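Local coordinates for amino acid ABC transporter, periplasmic amino acid-binding protein (Brucella ovis, PDB 4Z9N) that probably delivers glutathione, which it binds in the cleft between its two lobes, from the periplasm to an ABC transporter for uptake, at residues F103-G111 and L312-Q322. Numbering follows the deposited sequence.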
ATOM      1  N   PHE D 103       2.554   8.963   5.273  1.00 14.42           N
ATOM      2  CA  PHE D 103       2.399   7.634   5.858  1.00 14.92           C
ATOM      3  C   PHE D 103       3.335   6.686   5.138  1.00 14.65           C
ATOM      4  O   PHE D 103       3.360   6.655   3.908  1.00 20.65           O
ATOM      5  CB  PHE D 103       0.945   7.168   5.758  1.00 17.10           C
ATOM      6  CG  PHE D 103      -0.003   8.021   6.547  1.00 12.86           C
ATOM      7  CD1 PHE D 103      -0.532   9.192   6.005  1.00 12.59           C
ATOM      8  CD2 PHE D 103      -0.345   7.672   7.843  1.00 13.59           C
ATOM      9  CE1 PHE D 103      -1.388   9.991   6.757  1.00 15.60           C
ATOM     10  CE2 PHE D 103      -1.202   8.467   8.586  1.00 15.55           C
ATOM     11  CZ  PHE D 103      -1.713   9.615   8.054  1.00 13.49           C
ATOM     12  N   ALA D 104       4.111   5.928   5.902  1.00 13.71           N
ATOM     13  CA  ALA D 104       5.167   5.112   5.324  1.00 15.81           C
ATOM     14  C   ALA D 104       4.686   3.689   5.031  1.00 17.55           C
ATOM     15  O   ALA D 104       5.392   2.906   4.398  1.00 19.46           O
ATOM     16  CB  ALA D 104       6.364   5.091   6.242  1.00 14.57           C
ATOM     17  N   GLY D 105       3.473   3.361   5.460  1.00 11.16           N
ATOM     18  CA  GLY D 105       2.991   1.993   5.330  1.00 11.68           C
ATOM     19  C   GLY D 105       1.799   1.773   6.248  1.00 13.78           C
ATOM     20  O   GLY D 105       1.489   2.629   7.070  1.00 13.50           O
ATOM     21  N   ILE D 106       1.138   0.632   6.081  1.00 11.64           N
ATOM     22  CA  ILE D 106      -0.036   0.267   6.854  1.00 10.90           C
ATOM     23  C   ILE D 106       0.321  -1.005   7.614  1.00 11.38           C
ATOM     24  O   ILE D 106       0.484  -2.052   7.009  1.00 11.75           O
ATOM     25  CB  ILE D 106      -1.267   0.057   5.951  1.00 12.32           C
ATOM     26  CG1 ILE D 106      -1.741   1.388   5.346  1.00 10.07           C
ATOM     27  CG2 ILE D 106      -2.405  -0.613   6.728  1.00 13.34           C
ATOM     28  CD1 ILE D 106      -2.580   1.193   4.078  1.00 11.99           C
ATOM     29  N   ASN D 107       0.474  -0.915   8.930  1.00 12.84           N
ATOM     30  CA  ASN D 107       0.901  -2.109   9.645  1.00 13.12           C
ATOM     31  C   ASN D 107      -0.284  -2.930  10.157  1.00 13.98           C
ATOM     32  O   ASN D 107      -0.105  -4.047  10.612  1.00 13.47           O
ATOM     33  CB  ASN D 107       1.884  -1.748  10.782  1.00 12.97           C
ATOM     34  CG  ASN D 107       1.262  -0.951  11.920  1.00 16.42           C
ATOM     35  OD1 ASN D 107       0.237  -0.277  11.783  1.00 14.05           O
ATOM     36  ND2 ASN D 107       1.933  -0.993  13.065  1.00 13.66           N
ATOM     37  N   TYR D 108      -1.498  -2.401  10.042  1.00 12.33           N
ATOM     38  CA  TYR D 108      -2.657  -3.178  10.456  1.00 14.11           C
ATOM     39  C   TYR D 108      -3.901  -2.603   9.792  1.00 13.42           C
ATOM     40  O   TYR D 108      -4.236  -1.450  10.035  1.00 13.12           O
ATOM     41  CB  TYR D 108      -2.805  -3.165  11.990  1.00 13.58           C
ATOM     42  CG  TYR D 108      -3.859  -4.128  12.483  1.00 14.41           C
ATOM     43  CD1 TYR D 108      -5.199  -3.766  12.509  1.00 13.38           C
ATOM     44  CD2 TYR D 108      -3.517  -5.412  12.881  1.00 19.03           C
ATOM     45  CE1 TYR D 108      -6.168  -4.648  12.927  1.00 15.14           C
ATOM     46  CE2 TYR D 108      -4.476  -6.303  13.299  1.00 16.27           C
ATOM     47  CZ  TYR D 108      -5.799  -5.915  13.315  1.00 19.15           C
ATOM     48  OH  TYR D 108      -6.761  -6.804  13.718  1.00 17.71           O
ATOM     49  N   TYR D 109      -4.559  -3.397   8.940  1.00 11.24           N
ATOM     50  CA  TYR D 109      -5.844  -2.998   8.356  1.00 13.34           C
ATOM     51  C   TYR D 109      -6.953  -3.321   9.337  1.00 12.44           C
ATOM     52  O   TYR D 109      -7.127  -4.470   9.690  1.00 13.95           O
ATOM     53  CB  TYR D 109      -6.117  -3.718   7.037  1.00 12.50           C
ATOM     54  CG  TYR D 109      -5.132  -3.393   5.934  1.00 12.96           C
ATOM     55  CD1 TYR D 109      -3.944  -4.095   5.824  1.00 13.07           C
ATOM     56  CD2 TYR D 109      -5.388  -2.383   5.016  1.00 13.44           C
ATOM     57  CE1 TYR D 109      -3.031  -3.811   4.820  1.00 14.32           C
ATOM     58  CE2 TYR D 109      -4.484  -2.087   4.010  1.00 10.26           C
ATOM     59  CZ  TYR D 109      -3.306  -2.803   3.924  1.00 14.99           C
ATOM     60  OH  TYR D 109      -2.408  -2.524   2.919  1.00 17.32           O
ATOM     61  N   ASP D 110      -7.706  -2.307   9.768  1.00 11.54           N
ATOM     62  CA  ASP D 110      -8.809  -2.530  10.703  1.00 13.69           C
ATOM     63  C   ASP D 110     -10.091  -1.876  10.160  1.00 13.11           C
ATOM     64  O   ASP D 110     -10.111  -1.344   9.045  1.00 11.15           O
ATOM     65  CB  ASP D 110      -8.462  -1.963  12.082  1.00 14.63           C
ATOM     66  CG  ASP D 110      -9.085  -2.751  13.218  1.00 17.52           C
ATOM     67  OD1 ASP D 110      -9.946  -3.612  12.942  1.00 14.98           O
ATOM     68  OD2 ASP D 110      -8.693  -2.510  14.385  1.00 16.74           O
ATOM     69  N   GLY D 111     -11.163  -1.957  10.933  1.00 12.34           N
ATOM     70  CA  GLY D 111     -12.423  -1.318  10.589  1.00 15.26           C
ATOM     71  C   GLY D 111     -13.155  -1.019  11.883  1.00 15.94           C
ATOM     72  O   GLY D 111     -12.890  -1.670  12.899  1.00 16.36           O
ATOM     73  N   LEU D 312      -7.434  -9.818   7.334  1.00 13.13           N
ATOM     74  CA  LEU D 312      -6.903  -8.902   6.325  1.00 12.34           C
ATOM     75  C   LEU D 312      -5.406  -8.747   6.456  1.00 11.99           C
ATOM     76  O   LEU D 312      -4.741  -8.331   5.513  1.00 13.15           O
ATOM     77  CB  LEU D 312      -7.555  -7.522   6.443  1.00 13.91           C
ATOM     78  CG  LEU D 312      -9.048  -7.449   6.176  1.00 15.33           C
ATOM     79  CD1 LEU D 312      -9.526  -5.999   6.417  1.00 17.42           C
ATOM     80  CD2 LEU D 312      -9.333  -7.907   4.760  1.00 18.63           C
ATOM     81  N   ASN D 313      -4.877  -9.045   7.642  1.00 13.28           N
ATOM     82  CA  ASN D 313      -3.459  -8.832   7.879  1.00 14.52           C
ATOM     83  C   ASN D 313      -2.650 -10.099   7.699  1.00 12.64           C
ATOM     84  O   ASN D 313      -1.469 -10.143   8.041  1.00 13.75           O
ATOM     85  CB  ASN D 313      -3.258  -8.226   9.258  1.00 16.72           C
ATOM     86  CG  ASN D 313      -3.902  -6.866   9.346  1.00 14.05           C
ATOM     87  OD1 ASN D 313      -3.463  -5.934   8.669  1.00 14.12           O
ATOM     88  ND2 ASN D 313      -5.008  -6.767  10.079  1.00 13.78           N
ATOM     89  N   ALA D 314      -3.276 -11.121   7.122  1.00 13.68           N
ATOM     90  CA  ALA D 314      -2.512 -12.255   6.633  1.00 13.99           C
ATOM     91  C   ALA D 314      -1.662 -11.787   5.457  1.00 12.98           C
ATOM     92  O   ALA D 314      -1.945 -10.765   4.832  1.00 12.28           O
ATOM     93  CB  ALA D 314      -3.428 -13.422   6.206  1.00 15.83           C
ATOM     94  N   GLN D 315      -0.604 -12.531   5.181  1.00 13.73           N
ATOM     95  CA  GLN D 315       0.195 -12.322   3.981  1.00 13.02           C
ATOM     96  C   GLN D 315      -0.674 -12.341   2.728  1.00 15.46           C
ATOM     97  O   GLN D 315      -1.682 -13.053   2.657  1.00 13.78           O
ATOM     98  CB  GLN D 315       1.267 -13.407   3.887  1.00 13.76           C
ATOM     99  CG  GLN D 315       2.469 -13.217   4.825  1.00 17.88           C
ATOM    100  CD  GLN D 315       3.425 -12.127   4.377  1.00 17.51           C
ATOM    101  OE1 GLN D 315       3.537 -11.839   3.184  1.00 18.85           O
ATOM    102  NE2 GLN D 315       4.153 -11.550   5.327  1.00 17.30           N
ATOM    103  N   TRP D 316      -0.241 -11.581   1.730  1.00 15.64           N
ATOM    104  CA  TRP D 316      -0.927 -11.471   0.446  1.00 16.82           C
ATOM    105  C   TRP D 316      -1.130 -12.830  -0.229  1.00 16.88           C
ATOM    106  O   TRP D 316      -2.145 -13.057  -0.894  1.00 19.58           O
ATOM    107  CB  TRP D 316      -0.124 -10.525  -0.471  1.00 11.76           C
ATOM    108  CG  TRP D 316       1.220 -11.103  -0.845  1.00 12.07           C
ATOM    109  CD1 TRP D 316       2.369 -11.106  -0.095  1.00 12.83           C
ATOM    110  CD2 TRP D 316       1.529 -11.777  -2.065  1.00 12.56           C
ATOM    111  NE1 TRP D 316       3.383 -11.748  -0.794  1.00 14.80           N
ATOM    112  CE2 TRP D 316       2.888 -12.166  -2.003  1.00 15.15           C
ATOM    113  CE3 TRP D 316       0.787 -12.089  -3.215  1.00 17.22           C
ATOM    114  CZ2 TRP D 316       3.525 -12.850  -3.052  1.00 16.12           C
ATOM    115  CZ3 TRP D 316       1.418 -12.769  -4.258  1.00 18.26           C
ATOM    116  CH2 TRP D 316       2.772 -13.151  -4.162  1.00 17.62           C
ATOM    117  N   ASN D 317      -0.179 -13.744  -0.053  1.00 16.02           N
ATOM    118  CA  ASN D 317      -0.278 -15.046  -0.705  1.00 17.01           C
ATOM    119  C   ASN D 317      -0.864 -16.093   0.234  1.00 17.34           C
ATOM    120  O   ASN D 317      -0.770 -17.296  -0.030  1.00 16.72           O
ATOM    121  CB  ASN D 317       1.093 -15.509  -1.225  1.00 19.76           C
ATOM    122  CG  ASN D 317       2.139 -15.612  -0.135  1.00 19.03           C
ATOM    123  OD1 ASN D 317       1.917 -15.208   1.006  1.00 17.73           O
ATOM    124  ND2 ASN D 317       3.300 -16.160  -0.488  1.00 24.90           N
ATOM    125  N   LYS D 318      -1.461 -15.630   1.328  1.00 16.60           N
ATOM    126  CA  LYS D 318      -2.199 -16.492   2.245  1.00 18.84           C
ATOM    127  C   LYS D 318      -3.595 -15.915   2.493  1.00 21.50           C
ATOM    128  O   LYS D 318      -4.205 -16.184   3.527  1.00 25.03           O
ATOM    129  CB  LYS D 318      -1.461 -16.642   3.582  1.00 22.88           C
ATOM    130  CG  LYS D 318      -0.045 -17.195   3.469  1.00 25.94           C
ATOM    131  CD  LYS D 318      -0.017 -18.581   2.869  1.00 35.98           C
ATOM    132  CE  LYS D 318       1.392 -19.141   2.895  1.00 45.50           C
ATOM    133  NZ  LYS D 318       1.855 -19.295   4.300  1.00 51.12           N
ATOM    134  N   GLY D 319      -4.072 -15.086   1.565  1.00 19.20           N
ATOM    135  CA  GLY D 319      -5.451 -14.624   1.586  1.00 18.36           C
ATOM    136  C   GLY D 319      -5.674 -13.259   2.214  1.00 18.47           C
ATOM    137  O   GLY D 319      -6.820 -12.815   2.356  1.00 20.13           O
ATOM    138  N   GLY D 320      -4.589 -12.596   2.608  1.00 15.98           N
ATOM    139  CA  GLY D 320      -4.695 -11.282   3.201  1.00 14.03           C
ATOM    140  C   GLY D 320      -4.254 -10.146   2.297  1.00 12.94           C
ATOM    141  O   GLY D 320      -4.122 -10.325   1.087  1.00 16.29           O
ATOM    142  N   LEU D 321      -4.018  -8.986   2.902  1.00 11.41           N
ATOM    143  CA  LEU D 321      -3.651  -7.762   2.177  1.00 10.84           C
ATOM    144  C   LEU D 321      -2.191  -7.349   2.370  1.00 17.46           C
ATOM    145  O   LEU D 321      -1.712  -6.405   1.715  1.00 14.54           O
ATOM    146  CB  LEU D 321      -4.547  -6.596   2.627  1.00 10.91           C
ATOM    147  CG  LEU D 321      -6.053  -6.767   2.464  1.00 12.96           C
ATOM    148  CD1 LEU D 321      -6.803  -5.513   2.954  1.00 13.97           C
ATOM    149  CD2 LEU D 321      -6.399  -7.056   0.987  1.00 14.53           C
ATOM    150  N   GLN D 322      -1.471  -8.021   3.268  1.00 12.36           N
ATOM    151  CA  GLN D 322      -0.148  -7.512   3.625  1.00 11.51           C
ATOM    152  C   GLN D 322       0.876  -7.968   2.615  1.00 14.50           C
ATOM    153  O   GLN D 322       1.148  -9.165   2.466  1.00 13.28           O
ATOM    154  CB  GLN D 322       0.258  -7.931   5.048  1.00 14.15           C
ATOM    155  CG  GLN D 322      -0.539  -7.229   6.149  1.00 10.97           C
ATOM    156  CD  GLN D 322      -0.094  -5.785   6.366  1.00 14.61           C
ATOM    157  OE1 GLN D 322       0.822  -5.295   5.704  1.00 16.10           O
ATOM    158  NE2 GLN D 322      -0.757  -5.096   7.284  1.00 14.54           N
TER
HETATM  159  O   HOH W   1      -6.229  -8.642  11.763  1.00 19.53           O
HETATM  160  O   HOH W   2       0.470  -3.027   3.867  1.00 32.30           O
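Asn313 grips the backbone of Tyr109 at both ends of its amide: Tyr109 N donates to Asn313 OD1 (2.8 Å, 167°, on a lone pair in the carbonyl plane), and Asn313 ND2 returns a bond to Tyr109 O at 3.1 Å. This two-point pairing, in which a side-chain amide pairs with the strand edge much as a neighbouring strand would, ties the C-terminal loop 312-322 to strand 101-117 of a family 3 periplasmic binding protein, just past the corner at Asn107. Asn313 ND2 also lies 3.2 Å above the plane of the Tyr108 ring, over its centre, with amide and ring 29° apart; water 1 links ND2 to Tyr108 OH. On the neighbouring residue, the Tyr109 ring is sandwiched between Leu321 CD1, a CH-pi contact 4.0 Å from the ring centroid, and Ile106 CG2 over the opposite face. Leu312 CB packs against Tyr109 CB, and Tyr323 of the second subunit meets the Tyr109 ring edge-to-face, placing the contact beside the dimer interface; Tyr292 and Phe296 of helix 292-299 pack on Asn313. Gln322 steadies the amide from within the loop: bent at chi2 (-76°), its chain brings NE2 to a second bond on Asn313 OD1, while the same nitrogen donates to Ile106 O at 3.3 Å, with both acceptors close to the Gln322 amide plane.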